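Long-range contacts in endo-beta-1,4-glucanase (cellulase B) (Bacillus halodurans, PDB 4V2X), which hydrolyses beta-1,4-linked glucans, xyloglucan and beta-1,3-1,4-glucans, with a family 5 catalytic module followed by an immunoglobulin-like module and a CBM46 module: residues Val146-His151 with Thr188-Glu193; Phe395-Gln400 with Arg476-Arg481; Asn502-Ala507 with Phe564-Thr569. All blocks are in the same frame, centred on the assembly; numbering follows the deposited sequence. Where two conformers were deposited one is given.

In the fold
Contact 1 is buried in the wall of the catalytic barrel, about 49 Å and 46 Å, centre to centre, from contacts 2 and 3, which lie on the other side of the chain's centre. Contacts 2 and 3 are only partly buried and touch each other where the immunoglobulin-like and CBM46 modules meet: Arg481 of contact 2 is hydrogen-bonded through its backbone to Asn502 and Asn504 of contact 3. Contacts 1 and 2 are parallel strand pairs, the first between two inner strands, with methionines and a buried charge, the second at a sheet edge, with tyrosines and solvent-facing ends. Contact 3 joins a strand start to a hairpin turn through a few polar bonds and CH-pi packing.

Contact 1 (Val146-His151 with Thr188-Glu193); sequences VMINLH and TKLMFE
Val146 to Asn149 run parallel to Leu190 to Glu193 as neighbouring strands of the (beta/alpha)8 barrel of a family 5 glycoside hydrolase, joined through helices 153-158 and 165-183. The backbones are tightly paired at the N-terminal end, where Met191 N donates to Val146 O over 2.8 Å, almost straight; toward the middle the bond from Ile148 N to Met191 O lengthens to 3.2 Å. On the face turned to the helices, Val146 CG1 meets Leu190 CD1 at 3.7 Å. CG1 of Ile148 sits between its backbone N and carbonyl carbon (chi1 60°), which carries it to within 3.9 Å of Phe192 CD1; the two side chains run side by side, pointing the same way. Val136 and Phe183 close over Ile148, and Phe183 also packs on Leu190. The opposite face looks into the barrel. There Met147, its CG trans to the backbone N (chi1 -174°), lays that atom 3.8 Å from Met191 CG and brings SD to 3.4 Å from Glu193 OE1. Packing eases at Lys189, which is partly exposed: its side chain leads away to a salt bridge with Asp143, while its backbone O accepts from Val146 N. At the other end the last backbone bond between the two runs from Glu193 N to Ile148 O; past it Leu150 pairs with Asn196 instead, and buried polar groups take over from the methionines. Arg107 forms a salt bridge with Glu193 OE1, while Val110 N serves Asn149 OD1. Asn149 ND2 has two acceptors: His151 ND1 at 3.2 Å, approached in the imidazole plane, and Glu193 OE1 at 3.1 Å, approached from above the carboxylate, 57° out of its plane.

Contact 2 (Phe395-Gln400 with Arg476-Arg481); sequences FIYLKQ and RVNTYR
This is a parallel strand pairing at the edge of the five-stranded mixed sheet of the immunoglobulin-like module: Phe395 to Lys399 form an outermost strand and lie against Arg476 to Tyr480 of the module's last strand. Five backbone bonds alternate between the two. Two of them, Leu398 N to Asn478 O and Gln400 N to Tyr480 O, are just 2.7 Å long. Side chains fall on two unlike faces. Ile396, Leu398, Val477 and Thr479 share one, where Leu398 CD1 touches Val477 CG1 at 3.8 Å and helix 445-452 covers the group through Leu448, Ile451 and Ala452; the hydroxyl of Thr479 bonds to Asn460. The other face is aromatic and turned toward the CBM46 module. Tyr397 presents the edge of its ring to the face of Tyr480 in an offset T-shaped pair, planes at 90° and centroids 5.5 Å apart. Tyr480 CG lies between the backbone N and carbonyl carbon (chi1 76°), which tips the ring back over the neighbouring strand: Lys399 CA stands over its face, 4.0 Å from the centroid, and the lysine's aliphatic chain follows, with CD 3.5 Å from Tyr480 CE2. Directly across from Tyr397, Asn478 CB packs against its CE1, and Ser505, Trp565 and Ser566 of the next module also touch Tyr397. Just past the strand ends a water bridges the two segments, donating to Gln400 OE1 at 2.6 Å and accepting from Arg481 NE at 3.2 Å; Gln400 NE2 is held by Gly455 O. A first strand that leaves the opposite sheet (390-391) to run parallel to the last one is familiar from immunoglobulin-like sandwiches, where A' pairs with G.

Contact 3 (Asn502-Ala507 with Phe564-Thr569); sequences NGNSLA and FWSGET. With GOL (glycerol), chain F.
A hairpin turn at one end of the CBM46 beta-sheet, Phe564 to Glu568, meets the loop of Asn504 and Ser505 and the start of strand 506-513. Trp565 N donates to Ser505 O over 3.0 Å, nearly straight. Beside this bond, Ser566 OG gives its hydrogen to Asn504 OD1 at 2.6 Å, nearly along the C=O axis. Its chi1 of 60° sets the hydroxyl between backbone N and carbonyl carbon, where it also accepts from Glu568 N, an ST turn. A water sits in the same corner, accepting from Ser505 N at 2.8 Å and from Ser566 N while donating to Asn504 OD1. ND2 of the asparagine bonds to Arg481 O and Phe501 O, fixing its amide from the other end. The turn itself is type I, closed by Gly567 N to Phe564 O, and the bond from Phe564 N to Glu568 O makes it a G1-bulge hairpin, with Gly567 at the positive-phi site. Two apolar contacts flank these bonds. Leu506, with CG opposite its backbone N (chi1 180°), carries CD1 over one face of the Phe564 ring, 4.1 Å from the centroid, while Asn504 CB approaches Phe564 CD2 at 3.6 Å. Ala507 CB stands over the five-membered ring of Trp565, 3.6 Å from its centroid. The indole lies between modules, touching Tyr397 of the immunoglobulin-like one and Arg288 and Gln333 of the catalytic one. A glycerol, probably from the crystallisation liquor, meets its edge: Trp565 NE1 reaches O2 at 2.5 Å, very short and hence doubtful in detail, and glycerol O3 donates to Ala507 O at 3.2 Å.

Contact 1 (Val146-His151 with Thr188-Glu193)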
loop_
_atom_site.group_PDB
_atom_site.type_symbol
_atom_site.label_atom_id
_atom_site.label_comp_id
_atom_site.label_asym_id
_atom_site.label_seq_id
_atom_site.Cartn_x
_atom_site.Cartn_y
_atom_site.Cartn_z
ATOM N N VAL A 146 2.727 -25.844 17.297
ATOM C CA VAL A 146 1.841 -25.002 18.088
ATOM C C VAL A 146 1.808 -23.591 17.516
ATOM O O VAL A 146 2.850 -23.008 17.227
ATOM C CB VAL A 146 2.319 -24.914 19.556
ATOM C CG1 VAL A 146 1.371 -24.050 20.379
ATOM C CG2 VAL A 146 2.455 -26.301 20.162
ATOM N N MET A 147 0.608 -23.031 17.380
ATOM C CA MET A 147 0.449 -21.638 16.965
ATOM C C MET A 147 -0.269 -20.883 18.063
ATOM O O MET A 147 -1.338 -21.300 18.497
ATOM C CB MET A 147 -0.364 -21.539 15.666
ATOM C CG MET A 147 -0.467 -20.134 15.076
ATOM S SD MET A 147 -1.579 -19.983 13.654
ATOM C CE MET A 147 -1.014 -21.315 12.600
ATOM N N ILE A 148 0.322 -19.776 18.510
ATOM C CA ILE A 148 -0.350 -18.869 19.427
ATOM C C ILE A 148 -0.496 -17.514 18.744
ATOM O O ILE A 148 0.227 -17.201 17.788
ATOM C CB ILE A 148 0.398 -18.688 20.767
ATOM C CG1 ILE A 148 1.802 -18.124 20.540
ATOM C CG2 ILE A 148 0.442 -20.009 21.533
ATOM C CD1 ILE A 148 2.503 -17.727 21.823
ATOM N N ASN A 149 -1.421 -16.708 19.246
ATOM C CA ASN A 149 -1.722 -15.427 18.624
ATOM C C ASN A 149 -2.232 -14.381 19.614
ATOM O O ASN A 149 -2.206 -14.604 20.818
ATOM C CB ASN A 149 -2.752 -15.644 17.508
ATOM C CG ASN A 149 -4.138 -15.999 18.033
ATOM O OD1 ASN A 149 -4.418 -15.894 19.229
ATOM N ND2 ASN A 149 -5.025 -16.409 17.121
ATOM N N LEU A 150 -2.662 -13.235 19.093
ATOM C CA LEU A 150 -3.608 -12.371 19.802
ATOM C C LEU A 150 -4.916 -12.621 19.092
ATOM O O LEU A 150 -4.968 -12.527 17.862
ATOM C CB LEU A 150 -3.249 -10.884 19.706
ATOM C CG LEU A 150 -1.792 -10.449 19.776
ATOM C CD1 LEU A 150 -1.712 -8.933 19.666
ATOM C CD2 LEU A 150 -1.130 -10.943 21.052
ATOM N N HIS A 151 -5.967 -12.956 19.837
ATOM C CA HIS A 151 -7.197 -13.429 19.198
ATOM C C HIS A 151 -8.297 -12.372 19.189
ATOM O O HIS A 151 -8.293 -11.512 18.318
ATOM C CB HIS A 151 -7.645 -14.748 19.815
ATOM C CG HIS A 151 -8.561 -15.532 18.938
ATOM N ND1 HIS A 151 -8.112 -16.260 17.858
ATOM C CD2 HIS A 151 -9.898 -15.710 18.984
ATOM C CE1 HIS A 151 -9.136 -16.869 17.288
ATOM N NE2 HIS A 151 -10.235 -16.535 17.941
ATOM N N THR A 188 11.322 -24.180 17.624
ATOM C CA THR A 188 10.709 -23.460 16.500
ATOM C C THR A 188 9.417 -24.110 15.993
ATOM O O THR A 188 8.762 -23.558 15.111
ATOM C CB THR A 188 11.685 -23.297 15.323
ATOM O OG1 THR A 188 12.188 -24.576 14.924
ATOM C CG2 THR A 188 12.842 -22.391 15.731
ATOM N N LYS A 189 9.056 -25.266 16.549
ATOM C CA LYS A 189 7.735 -25.862 16.307
ATOM C C LYS A 189 6.614 -25.012 16.919
ATOM O O LYS A 189 5.440 -25.187 16.570
ATOM C CB LYS A 189 7.679 -27.293 16.836
ATOM C CG LYS A 189 8.601 -28.225 16.063
ATOM C CD LYS A 189 8.524 -29.655 16.553
ATOM C CE LYS A 189 7.253 -30.335 16.092
ATOM N NZ LYS A 189 7.309 -31.794 16.386
ATOM N N LEU A 190 6.978 -24.117 17.838
ATOM C CA LEU A 190 6.080 -23.040 18.283
ATOM C C LEU A 190 6.202 -21.866 17.309
ATOM O O LEU A 190 7.301 -21.332 17.102
ATOM C CB LEU A 190 6.431 -22.573 19.702
ATOM C CG LEU A 190 5.670 -21.356 20.247
ATOM C CD1 LEU A 190 4.168 -21.616 20.316
ATOM C CD2 LEU A 190 6.213 -20.964 21.614
ATOM N N MET A 191 5.084 -21.491 16.693
ATOM C CA MET A 191 5.042 -20.357 15.767
ATOM C C MET A 191 4.100 -19.277 16.298
ATOM O O MET A 191 3.194 -19.568 17.079
ATOM C CB MET A 191 4.606 -20.813 14.370
ATOM C CG MET A 191 3.137 -21.194 14.249
ATOM S SD MET A 191 2.820 -22.332 12.886
ATOM C CE MET A 191 3.311 -23.872 13.663
ATOM N N PHE A 192 4.335 -18.035 15.876
ATOM C CA PHE A 192 3.519 -16.892 16.291
ATOM C C PHE A 192 2.670 -16.374 15.139
ATOM O O PHE A 192 3.167 -16.225 14.026
ATOM C CB PHE A 192 4.396 -15.716 16.742
ATOM C CG PHE A 192 5.350 -16.022 17.872
ATOM C CD1 PHE A 192 5.130 -17.053 18.769
ATOM C CD2 PHE A 192 6.468 -15.210 18.060
ATOM C CE1 PHE A 192 6.019 -17.292 19.810
ATOM C CE2 PHE A 192 7.358 -15.443 19.097
ATOM C CZ PHE A 192 7.136 -16.487 19.972
ATOM N N GLU A 193 1.412 -16.053 15.441
ATOM C CA GLU A 193 0.468 -15.443 14.495
ATOM C C GLU A 193 0.097 -14.052 15.007
ATOM O O GLU A 193 -0.355 -13.899 16.139
ATOM C CB GLU A 193 -0.776 -16.324 14.388
ATOM C CG GLU A 193 -1.916 -15.784 13.538
ATOM C CD GLU A 193 -3.193 -16.594 13.702
ATOM O OE1 GLU A 193 -3.328 -17.320 14.711
ATOM O OE2 GLU A 193 -4.068 -16.505 12.822
#

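Contact 2 (Phe395-Gln400 with Arg476-Arg481)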
loop_
_atom_site.group_PDB
_atom_site.type_symbol
_atom_site.label_atom_id
_atom_site.label_comp_id
_atom_site.label_asym_id
_atom_site.label_seq_id
_atom_site.Cartn_x
_atom_site.Cartn_y
_atom_site.Cartn_z
ATOM N N PHE A 395 -29.892 -40.760 3.110
ATOM C CA PHE A 395 -31.165 -41.300 3.572
ATOM C C PHE A 395 -31.931 -41.936 2.440
ATOM O O PHE A 395 -31.707 -41.619 1.276
ATOM C CB PHE A 395 -32.026 -40.215 4.243
ATOM C CG PHE A 395 -32.237 -38.979 3.400
ATOM C CD1 PHE A 395 -33.110 -38.987 2.322
ATOM C CD2 PHE A 395 -31.565 -37.802 3.695
ATOM C CE1 PHE A 395 -33.292 -37.859 1.544
ATOM C CE2 PHE A 395 -31.758 -36.657 2.924
ATOM C CZ PHE A 395 -32.619 -36.689 1.843
ATOM N N ILE A 396 -32.826 -42.845 2.812
ATOM C CA ILE A 396 -33.805 -43.423 1.901
ATOM C C ILE A 396 -35.145 -43.368 2.626
ATOM O O ILE A 396 -35.294 -43.976 3.690
ATOM C CB ILE A 396 -33.452 -44.882 1.551
ATOM C CG1 ILE A 396 -32.141 -44.938 0.760
ATOM C CG2 ILE A 396 -34.588 -45.534 0.764
ATOM C CD1 ILE A 396 -31.562 -46.330 0.627
ATOM N N TYR A 397 -36.089 -42.615 2.070
ATOM C CA TYR A 397 -37.398 -42.438 2.693
ATOM C C TYR A 397 -38.417 -43.420 2.129
ATOM O O TYR A 397 -38.476 -43.637 0.917
ATOM C CB TYR A 397 -37.898 -41.019 2.502
ATOM C CG TYR A 397 -37.428 -40.047 3.549
ATOM C CD1 TYR A 397 -38.041 -39.988 4.793
ATOM C CD2 TYR A 397 -36.394 -39.158 3.287
ATOM C CE1 TYR A 397 -37.624 -39.083 5.759
ATOM C CE2 TYR A 397 -35.969 -38.249 4.246
ATOM C CZ TYR A 397 -36.586 -38.215 5.474
ATOM O OH TYR A 397 -36.183 -37.313 6.427
ATOM N N LEU A 398 -39.217 -43.991 3.025
ATOM C CA LEU A 398 -40.308 -44.890 2.664
ATOM C C LEU A 398 -41.619 -44.341 3.214
ATOM O O LEU A 398 -41.737 -44.121 4.413
ATOM C CB LEU A 398 -40.047 -46.268 3.261
ATOM C CG LEU A 398 -38.686 -46.897 2.948
ATOM C CD1 LEU A 398 -38.487 -48.160 3.761
ATOM C CD2 LEU A 398 -38.567 -47.179 1.460
ATOM N N LYS A 399 -42.604 -44.135 2.341
ATOM C CA LYS A 399 -43.907 -43.620 2.767
ATOM C C LYS A 399 -44.682 -44.739 3.465
ATOM O O LYS A 399 -44.949 -45.784 2.869
ATOM C CB LYS A 399 -44.693 -43.091 1.564
ATOM C CG LYS A 399 -46.057 -42.497 1.903
ATOM C CD LYS A 399 -45.987 -41.025 2.271
ATOM C CE LYS A 399 -47.364 -40.386 2.242
ATOM N NZ LYS A 399 -47.930 -40.278 0.867
ATOM N N GLN A 400 -45.032 -44.522 4.729
ATOM C CA GLN A 400 -45.774 -45.513 5.496
ATOM C C GLN A 400 -47.092 -45.793 4.790
ATOM O O GLN A 400 -47.776 -44.868 4.350
ATOM C CB GLN A 400 -46.039 -45.008 6.913
ATOM C CG GLN A 400 -46.504 -46.078 7.891
ATOM C CD GLN A 400 -47.082 -45.472 9.153
ATOM O OE1 GLN A 400 -47.941 -44.603 9.084
ATOM N NE2 GLN A 400 -46.602 -45.914 10.310
ATOM N N ARG A 476 -29.571 -43.697 6.004
ATOM C CA ARG A 476 -30.566 -43.899 7.048
ATOM C C ARG A 476 -31.880 -44.244 6.365
ATOM O O ARG A 476 -32.341 -43.506 5.485
ATOM C CB ARG A 476 -30.713 -42.643 7.904
ATOM C CG ARG A 476 -29.436 -42.270 8.638
ATOM C CD ARG A 476 -29.530 -40.892 9.273
ATOM N NE ARG A 476 -30.439 -40.898 10.410
ATOM C CZ ARG A 476 -30.117 -41.362 11.612
ATOM N NH1 ARG A 476 -28.907 -41.850 11.825
ATOM N NH2 ARG A 476 -31.005 -41.340 12.596
ATOM N N VAL A 477 -32.472 -45.379 6.740
ATOM C CA VAL A 477 -33.725 -45.819 6.146
ATOM C C VAL A 477 -34.857 -45.347 7.054
ATOM O O VAL A 477 -34.960 -45.787 8.199
ATOM C CB VAL A 477 -33.766 -47.350 5.952
ATOM C CG1 VAL A 477 -35.124 -47.789 5.413
ATOM C CG2 VAL A 477 -32.643 -47.794 5.024
ATOM N N ASN A 478 -35.676 -44.434 6.532
ATOM C CA ASN A 478 -36.672 -43.706 7.313
ATOM C C ASN A 478 -38.077 -43.943 6.803
ATOM O O ASN A 478 -38.333 -43.801 5.609
ATOM C CB ASN A 478 -36.393 -42.201 7.244
ATOM C CG ASN A 478 -35.011 -41.838 7.751
ATOM O OD1 ASN A 478 -34.475 -42.488 8.644
ATOM N ND2 ASN A 478 -34.416 -40.797 7.166
ATOM N N THR A 479 -38.991 -44.291 7.703
ATOM C CA THR A 479 -40.398 -44.367 7.350
ATOM C C THR A 479 -41.073 -43.069 7.764
ATOM O O THR A 479 -40.848 -42.579 8.870
ATOM C CB THR A 479 -41.083 -45.555 8.042
ATOM O OG1 THR A 479 -40.451 -46.770 7.618
ATOM C CG2 THR A 479 -42.556 -45.604 7.690
ATOM N N TYR A 480 -41.890 -42.516 6.870
ATOM C CA TYR A 480 -42.570 -41.252 7.134
ATOM C C TYR A 480 -44.033 -41.276 6.692
ATOM O O TYR A 480 -44.443 -42.095 5.860
ATOM C CB TYR A 480 -41.840 -40.100 6.433
ATOM C CG TYR A 480 -42.085 -40.032 4.934
ATOM C CD1 TYR A 480 -41.425 -40.892 4.062
ATOM C CD2 TYR A 480 -42.991 -39.127 4.395
ATOM C CE1 TYR A 480 -41.651 -40.841 2.698
ATOM C CE2 TYR A 480 -43.220 -39.069 3.032
ATOM C CZ TYR A 480 -42.540 -39.928 2.188
ATOM O OH TYR A 480 -42.761 -39.889 0.826
ATOM N N ARG A 481 -44.814 -40.370 7.287
ATOM C CA ARG A 481 -46.133 -39.989 6.784
ATOM C C ARG A 481 -46.136 -38.480 6.613
ATOM O O ARG A 481 -45.251 -37.788 7.111
ATOM C CB ARG A 481 -47.246 -40.335 7.764
ATOM C CG ARG A 481 -47.009 -41.557 8.617
ATOM C CD ARG A 481 -48.122 -41.706 9.635
ATOM N NE ARG A 481 -49.428 -41.788 8.981
ATOM C CZ ARG A 481 -50.491 -41.045 9.287
ATOM N NH1 ARG A 481 -50.447 -40.150 10.267
ATOM N NH2 ARG A 481 -51.620 -41.216 8.614
HETATM O O HOH W 1 -49.931 -44.582 7.460
#

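Contact 3 (Asn502-Ala507 with Phe564-Thr569)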
loop_
_atom_site.group_PDB
_atom_site.type_symbol
_atom_site.label_atom_id
_atom_site.label_comp_id
_atom_site.label_asym_id
_atom_site.label_seq_id
_atom_site.Cartn_x
_atom_site.Cartn_y
_atom_site.Cartn_z
ATOM N N ASN A 502 -43.900 -36.884 12.238
ATOM C CA ASN A 502 -44.275 -38.136 11.581
ATOM C C ASN A 502 -43.130 -38.753 10.765
ATOM O O ASN A 502 -43.309 -39.144 9.613
ATOM C CB ASN A 502 -45.532 -37.928 10.715
ATOM C CG ASN A 502 -46.804 -37.836 11.537
ATOM O OD1 ASN A 502 -46.861 -38.313 12.674
ATOM N ND2 ASN A 502 -47.843 -37.229 10.962
ATOM N N GLY A 503 -41.951 -38.834 11.381
ATOM C CA GLY A 503 -40.782 -39.447 10.756
ATOM C C GLY A 503 -40.000 -38.552 9.810
ATOM O O GLY A 503 -39.021 -39.000 9.204
ATOM N N ASN A 504 -40.416 -37.289 9.683
ATOM C CA ASN A 504 -39.766 -36.342 8.775
ATOM C C ASN A 504 -38.723 -35.477 9.458
ATOM O O ASN A 504 -38.794 -35.222 10.661
ATOM C CB ASN A 504 -40.798 -35.422 8.125
ATOM C CG ASN A 504 -41.726 -36.161 7.198
ATOM O OD1 ASN A 504 -41.394 -36.388 6.035
ATOM N ND2 ASN A 504 -42.895 -36.551 7.706
ATOM N N SER A 505 -37.755 -35.033 8.658
ATOM C CA SER A 505 -36.749 -34.074 9.084
ATOM C C SER A 505 -36.968 -32.776 8.312
ATOM O O SER A 505 -37.120 -32.801 7.089
ATOM C CB SER A 505 -35.354 -34.624 8.799
ATOM O OG SER A 505 -34.351 -33.654 9.038
ATOM N N LEU A 506 -36.992 -31.653 9.023
ATOM C CA LEU A 506 -37.230 -30.364 8.382
ATOM C C LEU A 506 -35.963 -29.869 7.707
ATOM O O LEU A 506 -34.904 -29.861 8.319
ATOM C CB LEU A 506 -37.702 -29.337 9.412
ATOM C CG LEU A 506 -37.991 -27.920 8.897
ATOM C CD1 LEU A 506 -39.203 -27.895 7.984
ATOM C CD2 LEU A 506 -38.187 -26.972 10.069
ATOM N N ALA A 507 -36.086 -29.425 6.455
ATOM C CA ALA A 507 -34.957 -28.871 5.708
ATOM C C ALA A 507 -34.889 -27.344 5.816
ATOM O O ALA A 507 -33.847 -26.780 6.157
ATOM C CB ALA A 507 -35.043 -29.290 4.250
ATOM N N PHE A 564 -39.626 -30.522 3.829
ATOM C CA PHE A 564 -39.029 -31.664 4.520
ATOM C C PHE A 564 -38.180 -32.491 3.564
ATOM O O PHE A 564 -38.407 -32.492 2.356
ATOM C CB PHE A 564 -40.117 -32.527 5.166
ATOM C CG PHE A 564 -40.926 -31.793 6.192
ATOM C CD1 PHE A 564 -42.016 -31.018 5.811
ATOM C CD2 PHE A 564 -40.577 -31.845 7.535
ATOM C CE1 PHE A 564 -42.756 -30.322 6.754
ATOM C CE2 PHE A 564 -41.310 -31.151 8.480
ATOM C CZ PHE A 564 -42.401 -30.391 8.090
ATOM N N TRP A 565 -37.201 -33.194 4.118
ATOM C CA TRP A 565 -36.243 -33.953 3.313
ATOM C C TRP A 565 -36.860 -35.121 2.537
ATOM O O TRP A 565 -36.270 -35.607 1.571
ATOM C CB TRP A 565 -35.087 -34.433 4.190
ATOM C CG TRP A 565 -34.138 -33.321 4.490
ATOM C CD1 TRP A 565 -33.965 -32.687 5.677
ATOM C CD2 TRP A 565 -33.267 -32.679 3.559
ATOM N NE1 TRP A 565 -33.024 -31.696 5.552
ATOM C CE2 TRP A 565 -32.584 -31.666 4.256
ATOM C CE3 TRP A 565 -32.997 -32.861 2.197
ATOM C CZ2 TRP A 565 -31.632 -30.847 3.643
ATOM C CZ3 TRP A 565 -32.054 -32.046 1.589
ATOM C CH2 TRP A 565 -31.384 -31.049 2.314
ATOM N N SER A 566 -38.029 -35.571 2.976
ATOM C CA SER A 566 -38.795 -36.593 2.271
ATOM C C SER A 566 -39.410 -36.081 0.977
ATOM O O SER A 566 -39.899 -36.873 0.180
ATOM C CB SER A 566 -39.929 -37.082 3.165
ATOM O OG SER A 566 -40.784 -36.003 3.494
ATOM N N GLY A 567 -39.427 -34.759 0.796
ATOM C CA GLY A 567 -40.118 -34.138 -0.319
ATOM C C GLY A 567 -41.461 -33.559 0.079
ATOM O O GLY A 567 -42.071 -32.833 -0.709
ATOM N N GLU A 568 -41.932 -33.882 1.286
ATOM C CA GLU A 568 -43.193 -33.357 1.783
ATOM C C GLU A 568 -43.076 -31.854 1.984
ATOM O O GLU A 568 -42.043 -31.353 2.431
ATOM C CB GLU A 568 -43.590 -34.027 3.104
ATOM C CG GLU A 568 -44.030 -35.480 2.972
ATOM C CD GLU A 568 -45.390 -35.643 2.308
ATOM O OE1 GLU A 568 -46.311 -34.866 2.616
ATOM O OE2 GLU A 568 -45.544 -36.562 1.481
ATOM N N THR A 569 -44.142 -31.152 1.618
ATOM C CA THR A 569 -44.238 -29.707 1.756
ATOM C C THR A 569 -45.530 -29.434 2.502
ATOM O O THR A 569 -46.566 -29.996 2.158
ATOM C CB THR A 569 -44.281 -29.044 0.366
ATOM O OG1 THR A 569 -43.042 -29.297 -0.309
ATOM C CG2 THR A 569 -44.515 -27.547 0.471
HETATM C C1 GOL F . -30.641 -30.185 9.527
HETATM O O1 GOL F . -31.217 -31.132 10.433
HETATM C C2 GOL F . -31.678 -29.821 8.485
HETATM O O2 GOL F . -31.912 -30.951 7.645
HETATM C C3 GOL F . -31.189 -28.622 7.689
HETATM O O3 GOL F . -31.412 -28.779 6.283
HETATM O O HOH W 2 -38.413 -35.607 5.956
#